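Local coordinates for pyruvate dehydrogenase complex, dihydrolipoamide acetyltransferase E2 component (Thermus thermophilus, PDB 2EQ9), which probably transfers acetyl groups by way of lipoate as part of the whole E2 chain, this fragment being its peripheral subunit-binding domain, which probably binds E3, at residues Pro5-Leu10 against Glu33-Tyr38. Residues are numbered along the deposited sequence; the frame is centred on the assembly and turned at random.
Sequences PAARKL and EDVRAY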
loop_
_atom_site.group_PDB
_atom_site.type_symbol
_atom_site.label_atom_id
_atom_site.label_comp_id
_atom_site.label_asym_id
_atom_site.label_seq_id
_atom_site.Cartn_x
_atom_site.Cartn_y
_atom_site.Cartn_z
ATOM N N PRO C 5 -11.605 16.939 5.988
ATOM C CA PRO C 5 -10.891 17.313 7.214
ATOM C C PRO C 5 -10.413 18.775 7.248
ATOM O O PRO C 5 -10.562 19.459 8.258
ATOM C CB PRO C 5 -9.722 16.327 7.251
ATOM C CG PRO C 5 -10.256 15.126 6.515
ATOM C CD PRO C 5 -10.986 15.760 5.357
ATOM N N ALA C 6 -9.833 19.251 6.150
ATOM C CA ALA C 6 -9.342 20.627 6.103
ATOM C C ALA C 6 -10.444 21.636 6.438
ATOM O O ALA C 6 -10.202 22.623 7.137
ATOM C CB ALA C 6 -8.754 20.932 4.721
ATOM N N ALA C 7 -11.649 21.390 5.936
ATOM C CA ALA C 7 -12.772 22.283 6.201
ATOM C C ALA C 7 -13.233 22.197 7.659
ATOM O O ALA C 7 -13.519 23.221 8.285
ATOM C CB ALA C 7 -13.934 21.960 5.253
ATOM N N ARG C 8 -13.294 20.981 8.202
ATOM C CA ARG C 8 -13.726 20.793 9.590
ATOM C C ARG C 8 -12.729 21.471 10.524
ATOM O O ARG C 8 -13.104 22.070 11.535
ATOM C CB ARG C 8 -13.822 19.297 9.939
ATOM C CG ARG C 8 -14.500 18.459 8.858
ATOM C CD ARG C 8 -14.996 17.115 9.366
ATOM N NE ARG C 8 -13.953 16.232 9.891
ATOM C CZ ARG C 8 -13.345 15.273 9.198
ATOM N NH1 ARG C 8 -13.659 15.059 7.927
ATOM N NH2 ARG C 8 -12.450 14.491 9.796
ATOM N N LYS C 9 -11.452 21.372 10.166
ATOM C CA LYS C 9 -10.381 21.960 10.950
ATOM C C LYS C 9 -10.519 23.479 10.972
ATOM O O LYS C 9 -10.478 24.102 12.034
ATOM C CB LYS C 9 -9.030 21.552 10.356
ATOM C CG LYS C 9 -7.875 21.609 11.340
ATOM C CD LYS C 9 -7.182 22.956 11.318
ATOM C CE LYS C 9 -6.310 23.108 10.080
ATOM N NZ LYS C 9 -5.678 24.461 10.036
ATOM N N LEU C 10 -10.708 24.068 9.796
ATOM C CA LEU C 10 -10.848 25.514 9.684
ATOM C C LEU C 10 -12.156 26.019 10.297
ATOM O O LEU C 10 -12.195 27.103 10.868
ATOM C CB LEU C 10 -10.753 25.929 8.215
ATOM C CG LEU C 10 -10.550 27.414 7.910
ATOM C CD1 LEU C 10 -11.844 28.160 8.098
ATOM C CD2 LEU C 10 -9.452 27.980 8.799
ATOM N N GLU C 33 -12.961 26.266 0.991
ATOM C CA GLU C 33 -13.467 27.475 0.351
ATOM C C GLU C 33 -14.839 27.824 0.914
ATOM O O GLU C 33 -15.089 28.972 1.283
ATOM C CB GLU C 33 -13.564 27.282 -1.167
ATOM C CG GLU C 33 -12.287 26.754 -1.811
ATOM C CD GLU C 33 -12.161 25.246 -1.695
ATOM O OE1 GLU C 33 -12.853 24.535 -2.454
ATOM O OE2 GLU C 33 -11.378 24.777 -0.840
ATOM N N ASP C 34 -15.720 26.830 0.985
ATOM C CA ASP C 34 -17.069 27.034 1.510
ATOM C C ASP C 34 -17.056 27.572 2.941
ATOM O O ASP C 34 -17.803 28.492 3.272
ATOM C CB ASP C 34 -17.862 25.726 1.469
ATOM C CG ASP C 34 -17.924 25.125 0.083
ATOM O OD1 ASP C 34 -18.200 25.876 -0.879
ATOM O OD2 ASP C 34 -17.706 23.901 -0.048
ATOM N N VAL C 35 -16.213 26.997 3.790
ATOM C CA VAL C 35 -16.139 27.443 5.174
ATOM C C VAL C 35 -15.756 28.920 5.221
ATOM O O VAL C 35 -16.321 29.693 5.993
ATOM C CB VAL C 35 -15.112 26.615 5.975
ATOM C CG1 VAL C 35 -15.072 27.091 7.418
ATOM C CG2 VAL C 35 -15.485 25.145 5.925
ATOM N N ARG C 36 -14.798 29.309 4.385
ATOM C CA ARG C 36 -14.353 30.697 4.327
ATOM C C ARG C 36 -15.451 31.567 3.717
ATOM O O ARG C 36 -15.664 32.704 4.142
ATOM C CB ARG C 36 -13.070 30.806 3.498
ATOM N N ALA C 37 -16.146 31.023 2.723
ATOM C CA ALA C 37 -17.223 31.743 2.056
ATOM C C ALA C 37 -18.328 32.066 3.051
ATOM O O ALA C 37 -18.944 33.130 2.988
ATOM C CB ALA C 37 -17.782 30.909 0.909
ATOM N N TYR C 38 -18.572 31.138 3.968
ATOM C CA TYR C 38 -19.599 31.310 4.988
ATOM C C TYR C 38 -19.088 32.285 6.046
ATOM O O TYR C 38 -19.865 33.021 6.653
ATOM C CB TYR C 38 -19.919 29.956 5.632
ATOM C CG TYR C 38 -21.045 29.976 6.643
ATOM C CD1 TYR C 38 -22.358 30.239 6.253
ATOM C CD2 TYR C 38 -20.800 29.718 7.991
ATOM C CE1 TYR C 38 -23.399 30.243 7.183
ATOM C CE2 TYR C 38 -21.831 29.719 8.926
ATOM C CZ TYR C 38 -23.126 29.982 8.517
ATOM O OH TYR C 38 -24.143 29.981 9.445
#
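Ala7 and Val35 bring the helices 5-13 and 32-39 together, with their CA atoms 6.2 Å apart. No hydrogen bond joins the two segments. Val35 reaches toward helix 5-13 and carries the contact. Its two methyls take different partners. CG2 lies 3.6 Å from Ala7 CB, and equally near Ala7 O. CG1 stands anti to the backbone N (chi1 -179°) and meets Leu10 CD1 at 3.5 Å, slightly closer than usual for two methyl carbons. The side chain of Leu10 runs past that of Val35 in the opposite direction. Ala7 and Leu10, one helical turn apart, thus both touch the beta-branched Val35, one methyl each. Val30 packs on Val35 from the same chain. Beyond the contact, Asp34 OD2 accepts hydrogen bonds from Arg31 N and Ser24 OG, tying helix 32-39 to the preceding loop. Arg8 CB points away from the second helix. Outside this contact, Arg8 NE and NH2 form salt bridges with acidic carboxylate on a chain of another protein. The side-chain contacts between the segments are apolar and join the two helices of this small domain, while Arg8, turned away from them, pairs with another chain, consistent with the binding role of this domain.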